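Local coordinates for protein ribosome biogenesis GTPase A (Thermotoga maritima, PDB 3CNL) that binds GTP through a circularly permuted GTPase domain and probably hydrolyses it during a late step of 50S ribosomal subunit assembly, at residues 17-20 against 21-24; 37-40 against 41-44; 157-161 against 162-166; 172-176 against 177-181. All coordinates share one frame; numbering follows the deposited sequence.

Interaction 1 (17-20 against 21-24)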
# COMPACT_ATOMS: atom_id res chain seq x y z
N ASP A 17 2.09 -21.70 -0.62
CA ASP A 17 1.15 -22.63 0.02
C ASP A 17 -0.27 -22.10 0.01
O ASP A 17 -1.23 -22.86 -0.10
CB ASP A 17 1.57 -22.96 1.46
CG ASP A 17 2.89 -23.73 1.55
OD1 ASP A 17 3.64 -23.52 2.53
OD2 ASP A 17 3.20 -24.54 0.64
N LEU A 18 -0.42 -20.78 0.13
CA LEU A 18 -1.76 -20.19 0.13
C LEU A 18 -2.30 -20.14 -1.30
O LEU A 18 -3.50 -20.31 -1.51
CB LEU A 18 -1.77 -18.79 0.75
CG LEU A 18 -1.55 -18.64 2.26
CD1 LEU A 18 -1.64 -17.19 2.66
CD2 LEU A 18 -2.56 -19.44 3.04
N LEU A 19 -1.40 -19.93 -2.25
CA LEU A 19 -1.74 -19.81 -3.67
C LEU A 19 -2.33 -21.09 -4.24
O LEU A 19 -3.15 -21.03 -5.16
CB LEU A 19 -0.49 -19.44 -4.48
CG LEU A 19 -0.30 -18.08 -5.17
CD1 LEU A 19 -1.33 -17.03 -4.79
CD2 LEU A 19 1.12 -17.59 -4.92
N ARG A 20 -1.92 -22.23 -3.70
CA ARG A 20 -2.39 -23.52 -4.21
C ARG A 20 -3.89 -23.71 -3.97
O ARG A 20 -4.54 -24.48 -4.66
CB ARG A 20 -1.58 -24.68 -3.62
CG ARG A 20 -0.13 -24.71 -4.09
CD ARG A 20 0.46 -26.11 -3.97
NE ARG A 20 1.23 -26.31 -2.75
CZ ARG A 20 2.55 -26.15 -2.65
NH1 ARG A 20 3.26 -25.77 -3.71
NH2 ARG A 20 3.16 -26.37 -1.49
N LEU A 21 -4.41 -22.99 -2.97
CA LEU A 21 -5.83 -23.07 -2.61
C LEU A 21 -6.74 -22.28 -3.54
O LEU A 21 -7.97 -22.43 -3.50
CB LEU A 21 -6.04 -22.58 -1.17
CG LEU A 21 -5.41 -23.31 0.02
CD1 LEU A 21 -5.89 -22.66 1.32
CD2 LEU A 21 -5.77 -24.80 0.04
N VAL A 22 -6.15 -21.43 -4.38
CA VAL A 22 -6.93 -20.41 -5.10
C VAL A 22 -6.71 -20.41 -6.58
O VAL A 22 -5.74 -20.98 -7.06
CB VAL A 22 -6.66 -18.98 -4.55
CG1 VAL A 22 -6.93 -18.93 -3.05
CG2 VAL A 22 -5.23 -18.52 -4.87
N ASN A 23 -7.61 -19.76 -7.30
CA ASN A 23 -7.50 -19.60 -8.74
C ASN A 23 -7.51 -18.13 -9.15
O ASN A 23 -7.33 -17.81 -10.32
CB ASN A 23 -8.61 -20.40 -9.47
CG ASN A 23 -10.03 -19.93 -9.13
OD1 ASN A 23 -10.26 -18.77 -8.79
ND2 ASN A 23 -10.99 -20.85 -9.25
N THR A 24 -7.72 -17.25 -8.17
CA THR A 24 -7.79 -15.81 -8.36
C THR A 24 -7.01 -15.09 -7.23
O THR A 24 -7.02 -15.53 -6.08
CB THR A 24 -9.28 -15.35 -8.38
OG1 THR A 24 -9.98 -16.10 -9.37
CG2 THR A 24 -9.44 -13.83 -8.66
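A type I beta turn from Leu19 to Val22 leads the chain out of helix 13-19 and into strand 24-30 of the circularly permuted GTPase domain. Leu19 O accepts from Val22 N at 3.1 Å, the bond that closes the turn. Just before it, Leu21 N reaches back to Leu18 O at 3.2 Å. The side chains follow the bend. Leu21 CB lies 3.4 Å from Leu18 O. Val22 stands with CG2 between its backbone N and carbonyl carbon (chi1 -56° for CG1). Val22 CG2 comes within 3.3 Å of Leu19 O, the same oxygen that the backbone bond uses. Val22 CG2 also lies 4.2 Å from Leu19 CD1, a loose apolar contact. The other branch, Val22 CG1, lies 4.0 Å from Leu18 O. Lys47 NZ bonds to both Leu19 O and Val22 O, so a positive charge sits against the turn and would probably polarise its carbonyls. Leu103 of strand 101-106 packs on both Leu19 and Val22, which places their contact against the central sheet. Leu21 and Val22 both touch Trp139 of strand 139-141. On the solvent side Arg20 bends at chi3 (-97°) and turns back toward Asp17, whose OD2 forms a salt bridge with Arg20 NH2 at 2.8 Å.

Interaction 2 (37-40 against 41-44)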
# COMPACT_ATOMS: atom_id res chain seq x y z
N THR A 37 4.56 -0.70 -4.25
CA THR A 37 3.68 -1.63 -3.51
C THR A 37 3.18 -2.83 -4.34
O THR A 37 2.24 -3.52 -3.95
CB THR A 37 2.46 -0.90 -2.86
OG1 THR A 37 1.68 -0.26 -3.88
CG2 THR A 37 2.93 0.13 -1.81
N SER A 38 3.85 -3.09 -5.46
CA SER A 38 3.53 -4.24 -6.30
C SER A 38 4.05 -5.48 -5.61
O SER A 38 5.02 -5.40 -4.85
CB SER A 38 4.22 -4.09 -7.65
OG SER A 38 5.59 -4.41 -7.54
N ALA A 39 3.43 -6.62 -5.87
CA ALA A 39 3.86 -7.86 -5.21
C ALA A 39 4.96 -8.56 -6.00
O ALA A 39 4.84 -9.75 -6.32
CB ALA A 39 2.66 -8.79 -4.98
N TYR A 40 6.01 -7.82 -6.33
CA TYR A 40 7.17 -8.35 -7.03
C TYR A 40 7.82 -9.43 -6.16
O TYR A 40 7.94 -9.28 -4.95
CB TYR A 40 8.17 -7.22 -7.27
CG TYR A 40 8.96 -7.31 -8.55
CD1 TYR A 40 8.61 -6.54 -9.67
CD2 TYR A 40 10.08 -8.14 -8.65
CE1 TYR A 40 9.35 -6.59 -10.86
CE2 TYR A 40 10.82 -8.21 -9.84
CZ TYR A 40 10.45 -7.43 -10.94
OH TYR A 40 11.18 -7.49 -12.12
N GLY A 41 8.21 -10.54 -6.79
CA GLY A 41 8.81 -11.65 -6.07
C GLY A 41 7.98 -12.91 -6.16
O GLY A 41 8.52 -14.00 -6.37
N VAL A 42 6.67 -12.76 -6.01
CA VAL A 42 5.75 -13.91 -6.03
C VAL A 42 5.08 -14.06 -7.41
O VAL A 42 4.71 -13.08 -8.05
CB VAL A 42 4.75 -13.89 -4.82
CG1 VAL A 42 4.33 -12.48 -4.46
CG2 VAL A 42 3.54 -14.78 -5.04
N ASP A 43 4.98 -15.31 -7.87
CA ASP A 43 4.50 -15.63 -9.20
C ASP A 43 2.99 -15.85 -9.18
O ASP A 43 2.51 -16.80 -8.56
CB ASP A 43 5.22 -16.89 -9.71
CG ASP A 43 4.98 -17.17 -11.19
OD1 ASP A 43 4.15 -16.49 -11.82
OD2 ASP A 43 5.63 -18.09 -11.73
N PHE A 44 2.26 -14.94 -9.84
CA PHE A 44 0.80 -15.02 -9.98
C PHE A 44 0.40 -15.32 -11.42
O PHE A 44 -0.77 -15.13 -11.79
CB PHE A 44 0.11 -13.69 -9.63
CG PHE A 44 0.42 -13.16 -8.26
CD1 PHE A 44 0.44 -13.99 -7.15
CD2 PHE A 44 0.64 -11.80 -8.08
CE1 PHE A 44 0.70 -13.49 -5.89
CE2 PHE A 44 0.89 -11.28 -6.82
CZ PHE A 44 0.93 -12.13 -5.72
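Ala39 sets its CB against the edge of the Phe44 ring, close to the ring plane, in the loop between strands 24-30 and 48-54 of the GTPase domain. Ala39 is the centre of an inverse gamma turn, whose weak bond runs from Tyr40 N to Ser38 O at 3.0 Å. The turn directs the methyl toward the residues that follow. Ala39 CB lies 3.6 Å from Phe44 CE2 and 3.8 Å from Phe44 CZ, so it meets the CE2-CZ edge. Phe44 CG lies anti to its own carbonyl carbon (chi1 -56°), which brings the ring back over the preceding residues. Val42 O then sits over the centre of one ring face. Val42 also packs on Ala39: Val42 CG1 lies 4.1 Å from Ala39 CB. Between them Gly41 has a positive phi of 117°, where a side chain would clash with Tyr40 O. Val25 of strand 24-30 touches the Phe44 ring, and Glu27 OE1 accepts from Ala39 N. The Val42 side chain touches Ile15 and Lys16 of helix 13-19. Ala39 O is approached by Val42 CG1 at 3.3 Å.

Interaction 3 (157-161 against 162-166)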
# COMPACT_ATOMS: atom_id res chain seq x y z
N LYS A 157 9.07 -7.91 0.63
CA LYS A 157 9.94 -8.00 -0.53
C LYS A 157 11.34 -7.41 -0.32
O LYS A 157 11.59 -6.72 0.66
CB LYS A 157 9.25 -7.43 -1.78
CG LYS A 157 9.11 -5.94 -1.87
CD LYS A 157 8.07 -5.63 -2.94
CE LYS A 157 8.35 -4.33 -3.61
NZ LYS A 157 7.34 -4.02 -4.65
N ASN A 158 12.23 -7.73 -1.26
CA ASN A 158 13.64 -7.33 -1.20
C ASN A 158 13.82 -5.85 -1.51
O ASN A 158 13.46 -5.39 -2.60
CB ASN A 158 14.48 -8.20 -2.17
CG ASN A 158 15.78 -7.53 -2.62
OD1 ASN A 158 16.75 -7.40 -1.84
ND2 ASN A 158 15.82 -7.12 -3.88
N ILE A 159 14.37 -5.11 -0.56
CA ILE A 159 14.65 -3.70 -0.78
C ILE A 159 16.13 -3.51 -1.08
O ILE A 159 16.97 -3.49 -0.19
CB ILE A 159 14.20 -2.81 0.39
CG1 ILE A 159 12.73 -3.06 0.69
CG2 ILE A 159 14.41 -1.36 0.01
CD1 ILE A 159 12.40 -3.04 2.14
N PHE A 160 16.42 -3.39 -2.37
CA PHE A 160 17.77 -3.22 -2.87
C PHE A 160 18.09 -1.73 -3.03
O PHE A 160 19.25 -1.32 -2.92
CB PHE A 160 17.89 -3.92 -4.22
CG PHE A 160 16.85 -3.50 -5.22
CD1 PHE A 160 17.22 -2.87 -6.40
CD2 PHE A 160 15.49 -3.73 -4.98
CE1 PHE A 160 16.26 -2.46 -7.33
CE2 PHE A 160 14.52 -3.33 -5.89
CZ PHE A 160 14.90 -2.70 -7.07
N SER A 161 17.05 -0.92 -3.26
CA SER A 161 17.23 0.48 -3.58
C SER A 161 16.75 1.42 -2.48
O SER A 161 15.87 1.09 -1.67
CB SER A 161 16.57 0.82 -4.91
OG SER A 161 15.16 0.81 -4.80
N GLU A 162 17.36 2.60 -2.45
CA GLU A 162 17.00 3.64 -1.50
C GLU A 162 15.61 4.20 -1.85
O GLU A 162 14.79 4.47 -0.97
CB GLU A 162 18.10 4.70 -1.54
CG GLU A 162 17.76 6.05 -1.00
CD GLU A 162 18.82 7.08 -1.39
OE1 GLU A 162 19.97 6.94 -0.91
OE2 GLU A 162 18.49 8.00 -2.18
N ASP A 163 15.36 4.33 -3.15
CA ASP A 163 14.09 4.85 -3.63
C ASP A 163 12.90 3.93 -3.23
O ASP A 163 11.85 4.40 -2.79
CB ASP A 163 14.16 5.04 -5.13
CG ASP A 163 12.91 5.68 -5.68
OD1 ASP A 163 12.67 6.87 -5.41
OD2 ASP A 163 12.17 4.99 -6.39
N LEU A 164 13.08 2.63 -3.38
CA LEU A 164 12.03 1.67 -2.98
C LEU A 164 11.75 1.71 -1.47
O LEU A 164 10.59 1.76 -1.05
CB LEU A 164 12.38 0.24 -3.45
CG LEU A 164 11.39 -0.86 -3.03
CD1 LEU A 164 10.02 -0.63 -3.64
CD2 LEU A 164 11.94 -2.28 -3.33
N ALA A 165 12.79 1.74 -0.65
CA ALA A 165 12.62 1.88 0.80
C ALA A 165 11.89 3.19 1.15
O ALA A 165 10.98 3.19 1.98
CB ALA A 165 13.97 1.80 1.52
N ALA A 166 12.29 4.29 0.51
CA ALA A 166 11.71 5.59 0.77
C ALA A 166 10.20 5.58 0.47
O ALA A 166 9.41 6.05 1.27
CB ALA A 166 12.41 6.64 -0.06
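Glu162 opens helix 162-170 directly after Ser161, the N-cap residue. Its side chain leads away from the loop, with CG anti to the backbone N (chi1 161°). Asp163 follows and adds little here; its carboxylate forms salt bridges with Arg187 and Lys167. Leu164 carries most of the contact. Leu164 N donates to Ser161 OG at 3.1 Å, with an N-H...O angle of 153°. Ser161 OG stands between its own backbone N and carbonyl carbon (chi1 72°), a rotation that brings the oxygen to the Leu164 amide. An alanine here, in place of Ser161, would remove OG and would probably leave the Leu164 amide without its cap, weakening the start of the helix. Beyond CB, Leu164 projects into the loop. Leu164 CD2 lies 3.5 Å from Asn158 O and 3.8 Å from Phe160 CE2, whose side chain it crosses at about a right angle. The extended Lys157 chain passes the same leucine, with Lys157 CE 4.1 Å from Leu164 CD1, and its NZ bonds to Ala36 O beyond. Ala165 comes next. Ala165 N gives a weak but straight bond to Ser161 O, and Ala165 CB meets Ile159 CG2 at 3.5 Å. The loop thus joins the end of strand 147-154 to helix 162-170. Helix 182-196 packs beside the first turn of that helix, where its Arg187 and Ile191 touch Glu162 and Asp163 respectively, while Leu174 from the loop between the two helices lies against Ala165.

Interaction 4 (172-176 against 177-181)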
# COMPACT_ATOMS: atom_id res chain seq x y z
N GLY A 172 3.66 3.73 4.61
CA GLY A 172 3.58 3.04 5.92
C GLY A 172 3.79 1.54 5.90
O GLY A 172 3.50 0.84 6.87
N SER A 173 4.30 1.05 4.78
CA SER A 173 4.57 -0.36 4.60
C SER A 173 5.88 -0.78 5.29
O SER A 173 6.02 -1.92 5.79
CB SER A 173 4.60 -0.68 3.12
OG SER A 173 4.86 -2.04 2.90
N LEU A 174 6.84 0.13 5.31
CA LEU A 174 8.11 -0.15 5.96
C LEU A 174 8.28 0.79 7.16
O LEU A 174 8.29 2.00 7.00
CB LEU A 174 9.26 -0.02 4.94
CG LEU A 174 10.71 -0.37 5.29
CD1 LEU A 174 10.90 -1.89 5.56
CD2 LEU A 174 11.62 0.10 4.15
N PRO A 175 8.41 0.22 8.38
CA PRO A 175 8.62 1.02 9.61
C PRO A 175 9.93 1.80 9.69
O PRO A 175 10.95 1.32 9.22
CB PRO A 175 8.57 -0.04 10.74
CG PRO A 175 7.89 -1.25 10.11
CD PRO A 175 8.35 -1.22 8.68
N VAL A 176 9.88 2.99 10.30
CA VAL A 176 11.05 3.84 10.55
C VAL A 176 12.17 3.08 11.26
O VAL A 176 13.35 3.27 10.97
CB VAL A 176 10.64 5.11 11.34
CG1 VAL A 176 11.82 5.76 12.03
CG2 VAL A 176 9.95 6.10 10.42
N GLU A 177 11.77 2.20 12.17
CA GLU A 177 12.67 1.35 12.95
C GLU A 177 13.56 0.48 12.09
O GLU A 177 14.67 0.14 12.50
CB GLU A 177 11.86 0.46 13.89
CG GLU A 177 11.03 1.22 14.92
CD GLU A 177 9.69 1.73 14.39
OE1 GLU A 177 9.63 2.20 13.23
OE2 GLU A 177 8.70 1.69 15.15
N ARG A 178 13.06 0.10 10.92
CA ARG A 178 13.75 -0.79 9.99
C ARG A 178 14.77 -0.04 9.10
O ARG A 178 15.53 -0.66 8.35
CB ARG A 178 12.70 -1.45 9.09
CG ARG A 178 12.73 -2.95 8.99
CD ARG A 178 11.76 -3.59 9.98
NE ARG A 178 12.44 -4.18 11.14
CZ ARG A 178 12.26 -3.80 12.41
NH1 ARG A 178 12.93 -4.42 13.37
NH2 ARG A 178 11.42 -2.83 12.72
N ILE A 179 14.74 1.29 9.17
CA ILE A 179 15.59 2.12 8.30
C ILE A 179 16.93 2.42 8.98
O ILE A 179 16.98 2.99 10.07
CB ILE A 179 14.88 3.46 7.92
CG1 ILE A 179 13.49 3.20 7.32
CG2 ILE A 179 15.77 4.31 6.98
CD1 ILE A 179 13.47 2.49 5.97
N GLU A 180 18.01 2.06 8.31
CA GLU A 180 19.34 2.15 8.89
C GLU A 180 20.21 3.23 8.23
O GLU A 180 21.27 3.59 8.74
CB GLU A 180 20.01 0.76 8.85
CG GLU A 180 19.23 -0.30 9.63
CD GLU A 180 19.54 -1.74 9.20
OE1 GLU A 180 19.39 -2.64 10.05
OE2 GLU A 180 19.92 -1.98 8.02
N ASP A 181 19.76 3.74 7.09
CA ASP A 181 20.50 4.77 6.35
C ASP A 181 19.66 6.05 6.33
O ASP A 181 18.49 6.03 5.91
CB ASP A 181 20.84 4.25 4.94
CG ASP A 181 21.86 5.13 4.21
OD1 ASP A 181 21.82 6.37 4.35
OD2 ASP A 181 22.72 4.57 3.49
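Leu174 packs against a short 3-10 turn within the linker between helices 162-170 and 182-196. Its CB leads to CG, which lies anti to the backbone N (chi1 -174°); Leu174 CG is 4.0 Å from Ile179 CD1. From CG the two methyls part. Leu174 CD1 lies 4.0 Å from Arg178 CB. Leu174 CD2 meets Ile179 CD1 at 3.5 Å, and the two side chains cross obliquely. With a glycine in place of Leu174, the Ile179 CD1 methyl is likely to lose its closest partner here and a gap to open beside it. Two backbone bonds hold the 3-10 turn together. Arg178 N donates to Pro175 O and Ile179 N to Val176 O, each at 3.0 Å. Before the turn, Gly172 is the C-prime residue of a Schellman motif that ends helix 162-170. After it, Asp181 is the N-cap of the next helix, so the linker runs from one helix end to the next. Phe185 of that helix touches both Val176 and Ile179. The Arg178 chain bends at chi2 and chi3, and Pro175 CB lies at the edge of its guanidinium, near the plane. Pro175 CB also lies 3.5 Å from Glu177 OE1.

From the N terminus, interaction 1 turns the chain from helix 13-19 into strand 24-30. Interaction 2 lies in the loop from that strand to strand 48-54 and returns to the same helix: Leu19 CD2 packs on Val42 CG2 at 3.7 Å. Interaction 3 comes much later, between strand 147-154 and helix 162-170. It reaches interaction 2 through Lys157 NZ, which lies 2.7 Å from Ser38 O in a probable hydrogen bond. Interaction 4 closes the linker to helix 182-196 and packs on interaction 3 through Ile159 and Leu174. All four follow in series; none nests or crosses. Touching neighbours run in a row from the end of helix 13-19 to helix 182-196.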